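26S proteasome regulatory subunit rpn10 (Schizosaccharomyces pombe, PDB 2X5N) protects ubiquitin chains from disassembly by deubiquitinating enzymes and so promotes protein degradation by the 26S proteasome. Local coordinates at residues A[1-6]-A[37-42]; A[32-37]-A[180-185]; A[92-97]-A[129-134]; A[137-142]-A[184-189]. One frame throughout, in Å; residues are numbered along the deposited sequence. Where two conformers were deposited one is given.

Interaction 1. Residues A[1-6]-A[37-42]. With SO4 (sulfate ion), chain B.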
loop_
_atom_site.group_PDB
_atom_site.type_symbol
_atom_site.label_atom_id
_atom_site.label_comp_id
_atom_site.label_asym_id
_atom_site.label_seq_id
_atom_site.Cartn_x
_atom_site.Cartn_y
_atom_site.Cartn_z
ATOM N N VAL A 1 17.743 1.615 -2.402
ATOM C CA VAL A 1 17.426 0.686 -1.317
ATOM C C VAL A 1 17.073 -0.714 -1.837
ATOM O O VAL A 1 16.271 -0.846 -2.764
ATOM C CB VAL A 1 16.215 1.230 -0.514
ATOM C CG1 VAL A 1 15.804 0.306 0.591
ATOM C CG2 VAL A 1 16.542 2.617 0.054
ATOM N N LEU A 2 17.645 -1.742 -1.209
ATOM C CA LEU A 2 17.291 -3.121 -1.475
ATOM C C LEU A 2 16.181 -3.543 -0.510
ATOM O O LEU A 2 16.404 -3.681 0.698
ATOM C CB LEU A 2 18.518 -4.010 -1.329
ATOM C CG LEU A 2 18.253 -5.505 -1.462
ATOM C CD1 LEU A 2 17.807 -5.855 -2.850
ATOM C CD2 LEU A 2 19.529 -6.280 -1.143
ATOM N N GLU A 3 14.972 -3.689 -1.052
ATOM C CA GLU A 3 13.791 -3.966 -0.251
ATOM C C GLU A 3 12.752 -4.787 -1.025
ATOM O O GLU A 3 12.653 -4.719 -2.254
ATOM C CB GLU A 3 13.163 -2.664 0.290
ATOM C CG GLU A 3 12.630 -1.714 -0.789
ATOM C CD GLU A 3 12.115 -0.399 -0.234
ATOM O OE1 GLU A 3 11.871 -0.300 0.982
ATOM O OE2 GLU A 3 11.927 0.549 -1.029
ATOM N N ALA A 4 11.980 -5.552 -0.261
ATOM C CA ALA A 4 10.791 -6.254 -0.717
ATOM C C ALA A 4 9.596 -5.459 -0.249
ATOM O O ALA A 4 9.514 -5.091 0.934
ATOM C CB ALA A 4 10.733 -7.631 -0.073
ATOM N N THR A 5 8.647 -5.223 -1.142
ATOM C CA THR A 5 7.507 -4.371 -0.830
ATOM C C THR A 5 6.220 -5.108 -1.110
ATOM O O THR A 5 5.999 -5.590 -2.227
ATOM C CB THR A 5 7.521 -3.088 -1.692
ATOM O OG1 THR A 5 8.749 -2.376 -1.503
ATOM C CG2 THR A 5 6.382 -2.149 -1.355
ATOM N N MET A 6 5.363 -5.186 -0.095
ATOM C CA MET A 6 4.002 -5.655 -0.300
ATOM C C MET A 6 3.110 -4.447 -0.523
ATOM O O MET A 6 3.051 -3.558 0.334
ATOM C CB MET A 6 3.484 -6.461 0.890
ATOM C CG MET A 6 4.163 -7.816 1.093
ATOM S SD MET A 6 3.998 -8.948 -0.286
ATOM C CE MET A 6 2.295 -9.143 -0.416
ATOM N N ASN A 37 7.026 0.265 -10.269
ATOM C CA ASN A 37 8.152 0.684 -11.089
ATOM C C ASN A 37 9.184 1.436 -10.283
ATOM O O ASN A 37 10.367 1.257 -10.504
ATOM C CB ASN A 37 7.673 1.522 -12.288
ATOM C CG ASN A 37 7.032 0.670 -13.367
ATOM O OD1 ASN A 37 7.039 -0.574 -13.299
ATOM N ND2 ASN A 37 6.450 1.328 -14.355
ATOM N N GLN A 38 8.767 2.237 -9.312
ATOM C CA GLN A 38 9.736 2.888 -8.426
ATOM C C GLN A 38 10.626 1.823 -7.768
ATOM O O GLN A 38 11.859 1.934 -7.765
ATOM C CB GLN A 38 9.013 3.743 -7.375
ATOM C CG GLN A 38 9.911 4.578 -6.444
ATOM C CD GLN A 38 10.423 3.811 -5.232
ATOM O OE1 GLN A 38 9.647 3.352 -4.398
ATOM N NE2 GLN A 38 11.748 3.670 -5.126
ATOM N N LYS A 39 10.014 0.786 -7.193
ATOM C CA LYS A 39 10.766 -0.262 -6.520
ATOM C C LYS A 39 11.674 -1.026 -7.498
ATOM O O LYS A 39 12.842 -1.252 -7.225
ATOM C CB LYS A 39 9.812 -1.232 -5.826
ATOM C CG LYS A 39 8.944 -0.576 -4.770
ATOM C CD LYS A 39 9.785 0.166 -3.737
ATOM C CE LYS A 39 8.902 0.850 -2.717
ATOM N NZ LYS A 39 9.673 1.875 -1.965
ATOM N N ILE A 40 11.139 -1.417 -8.650
ATOM C CA ILE A 40 11.889 -2.232 -9.582
ATOM C C ILE A 40 13.066 -1.446 -10.136
ATOM O O ILE A 40 14.134 -1.994 -10.401
ATOM C CB ILE A 40 10.945 -2.751 -10.714
ATOM C CG1 ILE A 40 10.467 -4.160 -10.393
ATOM C CG2 ILE A 40 11.621 -2.725 -12.091
ATOM C CD1 ILE A 40 9.827 -4.284 -9.101
ATOM N N ASN A 41 12.888 -0.140 -10.270
ATOM C CA ASN A 41 13.954 0.701 -10.793
ATOM C C ASN A 41 14.985 1.126 -9.735
ATOM O O ASN A 41 16.036 1.658 -10.096
ATOM C CB ASN A 41 13.346 1.936 -11.487
ATOM C CG ASN A 41 12.592 1.578 -12.777
ATOM O OD1 ASN A 41 12.870 0.555 -13.409
ATOM N ND2 ASN A 41 11.651 2.423 -13.173
ATOM N N ASP A 42 14.697 0.896 -8.450
ATOM C CA ASP A 42 15.599 1.326 -7.375
ATOM C C ASP A 42 16.795 0.402 -7.203
ATOM O O ASP A 42 17.873 0.839 -6.795
ATOM C CB ASP A 42 14.857 1.475 -6.040
ATOM C CG ASP A 42 15.328 2.689 -5.240
ATOM O OD1 ASP A 42 15.449 3.777 -5.841
ATOM O OD2 ASP A 42 15.532 2.585 -4.002
HETATM S S SO4 B . 20.626 -0.684 0.817
HETATM O O1 SO4 B . 20.870 0.245 1.920
HETATM O O2 SO4 B . 20.556 0.060 -0.454
HETATM O O3 SO4 B . 21.746 -1.614 0.785
HETATM O O4 SO4 B . 19.411 -1.386 1.108
HETATM O O HOH W 1 12.950 1.469 -3.373
#
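The carboxylates of Glu3 and Asp42 each receive a cation from above their plane. Lys39 NZ sits 2.8 Å from Glu3 OE2, 41° out of the carboxylate plane. The amino group of Val1 lies 2.9 Å from Asp42 OD2, tilted by 45°; both pairs are salt bridges. The amide of Gln38 is used differently, its OE1 taking Lys39 NZ in the carbonyl plane, on a lone pair. One water ties the flat groups together, donating to Glu3 OE2 and Asp42 OD2 and accepting from Gln38 NE2, which probably eases the 5.1 Å approach of Glu3 OE2 to Asp42 OD2. These residues join strand 3-9 to the C-terminal part of helix 24-42 within the beta-alpha-beta unit completed by strand 47-52. A bend at CB-CG (chi2 -55°) carries the Lys39 chain across Thr5, with CD and CE both 3.5 Å from Thr5 OG1. A methionine in place of Lys39 would probably leave Glu3 OE2 and Gln38 OE1 without their shared cation. Glu3 OE1 forms a salt bridge with Arg108. Beyond Val1, Leu2 N donates at 2.9 Å to O4 of a sulfate probably from the crystallisation liquor, which Arg106 also binds.

Interaction 2. Residues A[32-37]-A[180-185]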
loop_
_atom_site.group_PDB
_atom_site.type_symbol
_atom_site.label_atom_id
_atom_site.label_comp_id
_atom_site.label_asym_id
_atom_site.label_seq_id
_atom_site.Cartn_x
_atom_site.Cartn_y
_atom_site.Cartn_z
ATOM N N VAL A 32 -0.597 1.944 -8.331
ATOM C CA VAL A 32 0.143 0.721 -8.023
ATOM C C VAL A 32 1.284 0.514 -9.032
ATOM O O VAL A 32 2.407 0.159 -8.660
ATOM C CB VAL A 32 -0.808 -0.506 -8.021
ATOM C CG1 VAL A 32 -0.021 -1.827 -7.939
ATOM C CG2 VAL A 32 -1.784 -0.412 -6.845
ATOM N N HIS A 33 1.009 0.749 -10.304
ATOM C CA HIS A 33 2.007 0.517 -11.335
ATOM C C HIS A 33 3.191 1.455 -11.113
ATOM O O HIS A 33 4.355 1.074 -11.272
ATOM C CB HIS A 33 1.392 0.687 -12.736
ATOM C CG HIS A 33 2.181 0.036 -13.826
ATOM N ND1 HIS A 33 1.696 -0.151 -15.112
ATOM C CD2 HIS A 33 3.404 -0.517 -13.854
ATOM C CE1 HIS A 33 2.616 -0.773 -15.854
ATOM N NE2 HIS A 33 3.684 -1.006 -15.101
ATOM N N MET A 34 2.895 2.694 -10.729
ATOM C CA MET A 34 3.948 3.670 -10.462
ATOM C C MET A 34 4.832 3.265 -9.287
ATOM O O MET A 34 6.050 3.351 -9.379
ATOM C CB MET A 34 3.305 5.067 -10.281
ATOM C CG MET A 34 4.255 6.196 -9.946
ATOM S SD MET A 34 4.796 6.293 -8.225
ATOM C CE MET A 34 3.248 6.615 -7.396
ATOM N N ILE A 35 4.216 2.828 -8.195
ATOM C CA ILE A 35 4.948 2.377 -7.007
ATOM C C ILE A 35 5.825 1.164 -7.365
ATOM O O ILE A 35 6.998 1.090 -7.011
ATOM C CB ILE A 35 3.969 1.991 -5.882
ATOM C CG1 ILE A 35 3.175 3.194 -5.385
ATOM C CG2 ILE A 35 4.728 1.381 -4.698
ATOM C CD1 ILE A 35 4.023 4.292 -4.792
ATOM N N PHE A 36 5.221 0.195 -8.040
ATOM C CA PHE A 36 5.923 -0.969 -8.571
ATOM C C PHE A 36 7.186 -0.640 -9.314
ATOM O O PHE A 36 8.272 -1.149 -9.049
ATOM C CB PHE A 36 4.976 -1.901 -9.316
ATOM C CG PHE A 36 5.570 -3.199 -9.749
ATOM C CD1 PHE A 36 5.318 -4.357 -9.022
ATOM C CD2 PHE A 36 6.341 -3.294 -10.897
ATOM C CE1 PHE A 36 5.800 -5.582 -9.446
ATOM C CE2 PHE A 36 6.844 -4.528 -11.308
ATOM C CZ PHE A 36 6.567 -5.656 -10.583
ATOM N N ASN A 37 7.026 0.265 -10.269
ATOM C CA ASN A 37 8.152 0.684 -11.089
ATOM C C ASN A 37 9.184 1.436 -10.283
ATOM O O ASN A 37 10.367 1.257 -10.504
ATOM C CB ASN A 37 7.673 1.522 -12.288
ATOM C CG ASN A 37 7.032 0.670 -13.367
ATOM O OD1 ASN A 37 7.039 -0.574 -13.299
ATOM N ND2 ASN A 37 6.450 1.328 -14.355
ATOM N N LEU A 180 -0.431 12.671 -8.672
ATOM C CA LEU A 180 -0.270 13.315 -7.368
ATOM C C LEU A 180 0.627 12.507 -6.431
ATOM O O LEU A 180 1.498 13.062 -5.776
ATOM C CB LEU A 180 -1.641 13.565 -6.752
ATOM C CG LEU A 180 -2.449 14.612 -7.524
ATOM C CD1 LEU A 180 -3.911 14.561 -7.113
ATOM C CD2 LEU A 180 -1.872 16.012 -7.284
ATOM N N VAL A 181 0.440 11.196 -6.377
ATOM C CA VAL A 181 1.313 10.362 -5.561
ATOM C C VAL A 181 2.739 10.326 -6.142
ATOM O O VAL A 181 3.730 10.259 -5.409
ATOM C CB VAL A 181 0.741 8.947 -5.368
ATOM C CG1 VAL A 181 1.672 8.122 -4.511
ATOM C CG2 VAL A 181 -0.651 9.010 -4.721
ATOM N N ASN A 182 2.856 10.352 -7.456
ATOM C CA ASN A 182 4.177 10.395 -8.064
ATOM C C ASN A 182 4.920 11.671 -7.648
ATOM O O ASN A 182 6.147 11.665 -7.587
ATOM C CB ASN A 182 4.088 10.286 -9.588
ATOM C CG ASN A 182 5.433 10.014 -10.237
ATOM O OD1 ASN A 182 6.206 9.211 -9.763
ATOM N ND2 ASN A 182 5.702 10.683 -11.347
ATOM N N GLN A 183 4.173 12.730 -7.321
ATOM C CA GLN A 183 4.719 14.025 -6.916
ATOM C C GLN A 183 4.956 14.112 -5.407
ATOM O O GLN A 183 5.361 15.163 -4.878
ATOM C CB GLN A 183 3.729 15.140 -7.321
ATOM C CG GLN A 183 3.581 15.337 -8.846
ATOM C CD GLN A 183 2.283 16.052 -9.261
ATOM O OE1 GLN A 183 1.708 16.840 -8.504
ATOM N NE2 GLN A 183 1.828 15.779 -10.481
ATOM N N SER A 184 4.674 13.020 -4.710
ATOM C CA SER A 184 4.833 12.943 -3.255
ATOM C C SER A 184 6.181 12.352 -2.896
ATOM O O SER A 184 6.912 11.896 -3.770
ATOM C CB SER A 184 3.730 12.075 -2.640
ATOM O OG SER A 184 3.997 10.676 -2.757
ATOM N N PRO A 185 6.492 12.286 -1.591
ATOM C CA PRO A 185 7.730 11.631 -1.174
ATOM C C PRO A 185 7.992 10.208 -1.611
ATOM O O PRO A 185 9.121 9.740 -1.642
ATOM C CB PRO A 185 7.834 11.890 0.344
ATOM C CG PRO A 185 6.946 13.052 0.588
ATOM C CD PRO A 185 5.819 12.925 -0.447
#
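Met34 reaches from helix 24-42 to Val181 and Asn182 of helix 177-182, joining two helices on the same face of the central sheet of this von Willebrand factor A domain. The evidence lies in a single side chain, followed outward. From CB, which points toward segment 180-185, CG departs anti to the backbone N (chi1 178°), and this brings CG to 3.6 Å from Asn182 OD1. SD comes next, also 3.6 Å from Asn182 OD1, so two successive atoms of the methionine run past one amide oxygen. That oxygen is a hydrogen-bond acceptor for Gln188 N, and its meeting with the thioether is a van der Waals contact. Bends about CB-CG and CG-SD then turn CE inward, where it touches Val181 CG1 at 3.6 Å and comes within 3.8 Å of Asn182 N. The methyl thus fits against the valine branch that stands anti to its own backbone N. With an alanine at Met34, CG1 of Val181 would probably lose its apolar partner and a gap would open between the helices. Just beyond the contact, the end of helix 177-182 is secured at Val181 O, which accepts from two donors: Ser184 N at 3.0 Å and Ser184 OG at 2.7 Å, the hydroxyl lying in the carbonyl plane on a lone pair.

Interaction 3. Residues A[92-97]-A[129-134]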
loop_
_atom_site.group_PDB
_atom_site.type_symbol
_atom_site.label_atom_id
_atom_site.label_comp_id
_atom_site.label_asym_id
_atom_site.label_seq_id
_atom_site.Cartn_x
_atom_site.Cartn_y
_atom_site.Cartn_z
ATOM N N ILE A 92 -1.089 -9.765 7.734
ATOM C CA ILE A 92 -0.868 -10.780 6.720
ATOM C C ILE A 92 0.308 -10.389 5.821
ATOM O O ILE A 92 1.108 -11.232 5.411
ATOM C CB ILE A 92 -2.144 -11.024 5.923
ATOM C CG1 ILE A 92 -3.207 -11.701 6.807
ATOM C CG2 ILE A 92 -1.878 -11.875 4.688
ATOM C CD1 ILE A 92 -4.605 -11.693 6.213
ATOM N N ALA A 93 0.435 -9.093 5.523
ATOM C CA ALA A 93 1.552 -8.616 4.717
ATOM C C ALA A 93 2.871 -8.899 5.399
ATOM O O ALA A 93 3.852 -9.260 4.754
ATOM C CB ALA A 93 1.410 -7.124 4.458
ATOM N N GLN A 94 2.934 -8.704 6.714
ATOM C CA GLN A 94 4.159 -9.037 7.438
ATOM C C GLN A 94 4.479 -10.530 7.376
ATOM O O GLN A 94 5.644 -10.917 7.236
ATOM C CB GLN A 94 4.059 -8.573 8.876
ATOM C CG GLN A 94 4.163 -7.056 8.962
ATOM C CD GLN A 94 4.030 -6.579 10.373
ATOM O OE1 GLN A 94 4.974 -6.690 11.175
ATOM N NE2 GLN A 94 2.867 -6.026 10.708
ATOM N N LEU A 95 3.456 -11.372 7.492
ATOM C CA LEU A 95 3.655 -12.806 7.333
ATOM C C LEU A 95 4.192 -13.119 5.919
ATOM O O LEU A 95 5.143 -13.886 5.760
ATOM C CB LEU A 95 2.343 -13.549 7.634
ATOM C CG LEU A 95 2.308 -15.064 7.370
ATOM C CD1 LEU A 95 3.374 -15.798 8.168
ATOM C CD2 LEU A 95 0.943 -15.610 7.700
ATOM N N ALA A 96 3.616 -12.497 4.897
ATOM C CA ALA A 96 4.065 -12.709 3.528
ATOM C C ALA A 96 5.530 -12.295 3.362
ATOM O O ALA A 96 6.314 -13.009 2.712
ATOM C CB ALA A 96 3.164 -11.957 2.580
ATOM N N LEU A 97 5.910 -11.162 3.969
ATOM C CA LEU A 97 7.263 -10.656 3.823
ATOM C C LEU A 97 8.299 -11.583 4.456
ATOM O O LEU A 97 9.452 -11.585 4.051
ATOM C CB LEU A 97 7.383 -9.241 4.382
ATOM C CG LEU A 97 6.798 -8.153 3.455
ATOM C CD1 LEU A 97 6.489 -6.885 4.226
ATOM C CD2 LEU A 97 7.719 -7.837 2.270
ATOM N N LYS A 129 3.610 0.179 16.369
ATOM C CA LYS A 129 4.778 -0.046 17.190
ATOM C C LYS A 129 5.303 -1.452 16.994
ATOM O O LYS A 129 6.503 -1.674 17.058
ATOM C CB LYS A 129 4.474 0.220 18.667
ATOM C CG LYS A 129 4.241 1.694 18.977
ATOM C CD LYS A 129 4.257 1.975 20.472
ATOM C CE LYS A 129 4.328 3.468 20.743
ATOM N NZ LYS A 129 4.407 3.786 22.192
ATOM N N ARG A 130 4.393 -2.395 16.755
ATOM C CA ARG A 130 4.783 -3.746 16.398
ATOM C C ARG A 130 5.544 -3.766 15.056
ATOM O O ARG A 130 6.589 -4.420 14.980
ATOM C CB ARG A 130 3.555 -4.683 16.371
ATOM C CG ARG A 130 3.854 -6.134 16.019
ATOM C CD ARG A 130 4.738 -6.802 17.072
ATOM N NE ARG A 130 4.068 -6.907 18.366
ATOM C CZ ARG A 130 4.621 -7.422 19.461
ATOM N NH1 ARG A 130 5.860 -7.893 19.431
ATOM N NH2 ARG A 130 3.932 -7.460 20.588
ATOM N N MET A 131 5.059 -3.059 14.024
ATOM C CA MET A 131 5.814 -2.938 12.768
ATOM C C MET A 131 7.210 -2.376 13.019
ATOM O O MET A 131 8.193 -2.856 12.454
ATOM C CB MET A 131 5.102 -2.029 11.757
ATOM C CG MET A 131 3.843 -2.611 11.104
ATOM S SD MET A 131 3.403 -1.739 9.619
ATOM C CE MET A 131 4.713 -2.222 8.520
ATOM N N LYS A 132 7.301 -1.344 13.851
ATOM C CA LYS A 132 8.571 -0.683 14.062
ATOM C C LYS A 132 9.528 -1.658 14.743
ATOM O O LYS A 132 10.709 -1.742 14.394
ATOM C CB LYS A 132 8.390 0.576 14.909
ATOM C CG LYS A 132 9.677 1.342 15.124
ATOM C CD LYS A 132 9.459 2.574 15.997
ATOM C CE LYS A 132 10.767 3.312 16.242
ATOM N NZ LYS A 132 10.606 4.470 17.162
ATOM N N LYS A 133 8.997 -2.410 15.703
ATOM C CA LYS A 133 9.778 -3.425 16.408
ATOM C C LYS A 133 10.257 -4.482 15.416
ATOM O O LYS A 133 11.362 -4.987 15.528
ATOM C CB LYS A 133 8.935 -4.072 17.511
ATOM C CG LYS A 133 9.665 -5.117 18.341
ATOM C CD LYS A 133 8.726 -5.764 19.349
ATOM C CE LYS A 133 9.443 -6.762 20.242
ATOM N NZ LYS A 133 10.381 -6.098 21.188
ATOM N N ASN A 134 9.411 -4.780 14.432
ATOM C CA ASN A 134 9.690 -5.794 13.408
ATOM C C ASN A 134 10.537 -5.269 12.234
ATOM O O ASN A 134 10.798 -6.017 11.299
ATOM C CB ASN A 134 8.345 -6.353 12.892
ATOM C CG ASN A 134 7.639 -7.232 13.936
ATOM O OD1 ASN A 134 8.272 -7.713 14.873
ATOM N ND2 ASN A 134 6.329 -7.421 13.785
#
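Gln94 and Met131 mark the nearest backbone approach of their two helical segments, with 8.3 Å between the CA atoms, a separation that side chains must bridge. Gln94 does most of the bridging. Its chain is extended beyond CG (chi2 179°), and the amide reaches the end of the neighbouring helix, where OE1 accepts from Asn134 ND2 at 3.0 Å. The bond is nearly straight, with 164° at the hydrogen. Gln94 OE1 lies close to the amide plane of Asn134, whereas ND2 is tilted 18° from the carbonyl plane of Gln94, and the two side chains meet at about a right angle. The other end of the Gln94 amide turns back to its own helix, with NE2 donating to Ile90 O. Both ends of the group are therefore bonded, which should fix its rotation. Beneath this polar link Met131 CG packs 3.6 Å from Gln94 NE2 and 4.0 Å from Gln94 CD, while the rest of the methionine continues to Ile109, Val136 and Ile138 in the sheet. Ala93 and Leu97 also rest on Ile109, so both helices pack on strand 106-113, among others. Neighbouring helices laid on one face of a mostly parallel sheet, the second of them crossing from strand 106-113 to strand 136-143, are the alpha/beta layering of the von Willebrand factor A fold.

Interaction 4. Residues A[137-142]-A[184-189]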
loop_
_atom_site.group_PDB
_atom_site.type_symbol
_atom_site.label_atom_id
_atom_site.label_comp_id
_atom_site.label_asym_id
_atom_site.label_seq_id
_atom_site.Cartn_x
_atom_site.Cartn_y
_atom_site.Cartn_z
ATOM N N ALA A 137 8.938 -1.047 7.355
ATOM C CA ALA A 137 8.533 0.301 6.989
ATOM C C ALA A 137 7.159 0.271 6.353
ATOM O O ALA A 137 6.739 -0.751 5.812
ATOM C CB ALA A 137 9.522 0.885 6.015
ATOM N N ILE A 138 6.460 1.396 6.421
ATOM C CA ILE A 138 5.144 1.472 5.822
ATOM C C ILE A 138 4.875 2.873 5.288
ATOM O O ILE A 138 5.199 3.880 5.932
ATOM C CB ILE A 138 4.047 1.014 6.798
ATOM C CG1 ILE A 138 2.663 1.078 6.128
ATOM C CG2 ILE A 138 4.108 1.805 8.107
ATOM C CD1 ILE A 138 1.643 0.155 6.717
ATOM N N ASP A 139 4.286 2.900 4.103
ATOM C CA ASP A 139 3.711 4.090 3.506
ATOM C C ASP A 139 2.219 3.864 3.347
ATOM O O ASP A 139 1.779 2.788 2.957
ATOM C CB ASP A 139 4.330 4.367 2.142
ATOM C CG ASP A 139 5.809 4.486 2.214
ATOM O OD1 ASP A 139 6.294 5.223 3.099
ATOM O OD2 ASP A 139 6.485 3.843 1.386
ATOM N N ILE A 140 1.446 4.893 3.649
ATOM C CA ILE A 140 0.002 4.832 3.462
ATOM C C ILE A 140 -0.425 5.934 2.519
ATOM O O ILE A 140 -0.045 7.083 2.694
ATOM C CB ILE A 140 -0.745 4.994 4.782
ATOM C CG1 ILE A 140 -0.436 3.810 5.709
ATOM C CG2 ILE A 140 -2.230 5.117 4.549
ATOM C CD1 ILE A 140 -1.005 3.955 7.109
ATOM N N ILE A 141 -1.216 5.561 1.518
ATOM C CA ILE A 141 -1.839 6.507 0.581
ATOM C C ILE A 141 -3.297 6.566 1.015
ATOM O O ILE A 141 -4.027 5.594 0.869
ATOM C CB ILE A 141 -1.720 6.025 -0.862
ATOM C CG1 ILE A 141 -0.239 5.946 -1.262
ATOM C CG2 ILE A 141 -2.494 6.965 -1.783
ATOM C CD1 ILE A 141 0.054 5.051 -2.466
ATOM N N HIS A 142 -3.692 7.703 1.584
ATOM C CA HIS A 142 -5.007 7.874 2.173
ATOM C C HIS A 142 -5.847 8.767 1.259
ATOM O O HIS A 142 -5.445 9.900 0.955
ATOM C CB HIS A 142 -4.847 8.506 3.556
ATOM C CG HIS A 142 -6.084 8.441 4.394
ATOM N ND1 HIS A 142 -6.286 9.267 5.475
ATOM C CD2 HIS A 142 -7.167 7.626 4.336
ATOM C CE1 HIS A 142 -7.448 8.979 6.038
ATOM N NE2 HIS A 142 -8.003 7.985 5.363
ATOM N N SER A 184 4.674 13.020 -4.710
ATOM C CA SER A 184 4.833 12.943 -3.255
ATOM C C SER A 184 6.181 12.352 -2.896
ATOM O O SER A 184 6.912 11.896 -3.770
ATOM C CB SER A 184 3.730 12.075 -2.640
ATOM O OG SER A 184 3.997 10.676 -2.757
ATOM N N PRO A 185 6.492 12.286 -1.591
ATOM C CA PRO A 185 7.730 11.631 -1.174
ATOM C C PRO A 185 7.992 10.208 -1.611
ATOM O O PRO A 185 9.121 9.740 -1.642
ATOM C CB PRO A 185 7.834 11.890 0.344
ATOM C CG PRO A 185 6.946 13.052 0.588
ATOM C CD PRO A 185 5.819 12.925 -0.447
ATOM N N ILE A 186 6.898 9.500 -1.873
ATOM C CA ILE A 186 7.014 8.108 -2.278
ATOM C C ILE A 186 6.963 7.908 -3.782
ATOM O O ILE A 186 6.960 6.790 -4.255
ATOM C CB ILE A 186 5.982 7.200 -1.557
ATOM C CG1 ILE A 186 4.554 7.439 -2.048
ATOM C CG2 ILE A 186 6.069 7.418 -0.050
ATOM C CD1 ILE A 186 3.513 6.504 -1.425
ATOM N N GLY A 187 6.954 9.000 -4.539
ATOM C CA GLY A 187 6.928 8.903 -5.976
ATOM C C GLY A 187 8.268 8.524 -6.587
ATOM O O GLY A 187 9.259 8.295 -5.913
ATOM N N GLN A 188 8.298 8.470 -7.909
ATOM C CA GLN A 188 9.473 7.972 -8.606
ATOM C C GLN A 188 10.652 8.928 -8.580
ATOM O O GLN A 188 11.796 8.486 -8.534
ATOM C CB GLN A 188 9.120 7.639 -10.044
ATOM C CG GLN A 188 8.155 6.480 -10.154
ATOM C CD GLN A 188 7.738 6.211 -11.582
ATOM O OE1 GLN A 188 6.797 6.820 -12.094
ATOM N NE2 GLN A 188 8.444 5.298 -12.236
ATOM N N GLY A 189 10.380 10.226 -8.608
ATOM C CA GLY A 189 11.438 11.214 -8.749
ATOM C C GLY A 189 11.917 11.219 -10.193
ATOM O O GLY A 189 11.145 10.893 -11.123
#
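Ile186 brings the loop after helix 177-182 against Asp139 and Ile141 of strand 136-143, an inner parallel strand of the von Willebrand factor A sheet. Two branches of Ile186 share the packing. The apolar contact is that of CD1, which meets the side of Ile141, 3.8 Å from CG1 and 3.9 Å from the CD1 of that residue. CG2 is a methyl in van der Waals contact with a carboxylate: it rests on Asp139, 3.7 Å from CG and only slightly farther from both oxygens, so it lies against the whole group and not against one of its tips. Ile186 CG1 stands between the backbone N and the carbonyl carbon (chi1 71°), and this sends the two branches to different residues of the strand. On its flank Ile186 also touches Ile35 of helix 24-42, so the isoleucine fills the angle between loop, sheet and helix.

The polar part belongs to Asp139, whose carboxylate is buried yet well supplied with partners: OD2 forms a salt bridge with Arg108 and OD1 a hydrogen bond with His166, each from an adjacent strand. The two bonds probably compensate the charge beneath the Ile186 methyl and hold the carboxylate in its rotation.

Backbone geometry explains how Ile186 is presented. Residues from Ser184 to Gly187 form a type I beta turn, closed by Gly187 N donating to Ser184 O at 3.0 Å. Within it is an ST turn, in which Ile186 N donates to Ser184 OG over 3.3 Å with an angle of 151° at the hydrogen.

In the fold
Interactions 1, 2 and 4 lie on one side of the central sheet and interaction 3 on the other, its centre about 22 Å from that of interaction 2. Helix 24-42 serves both interactions 1 and 2, whose centres are about 12 Å apart. Interactions 2 and 4, with centres about 7 Å apart, both use Ser184 and Pro185. Across the sheet, Met6 and Ala4 of interaction 1 pack on Leu97 of interaction 3. In the sequence, interaction 3 falls between the two halves of interaction 2. Interactions 1 and 4 join elements to the sheet, while 2 and 3 join helices lying on opposite faces; residues 180-189, near the C-terminus, return to helix 24-42, the first of the chain.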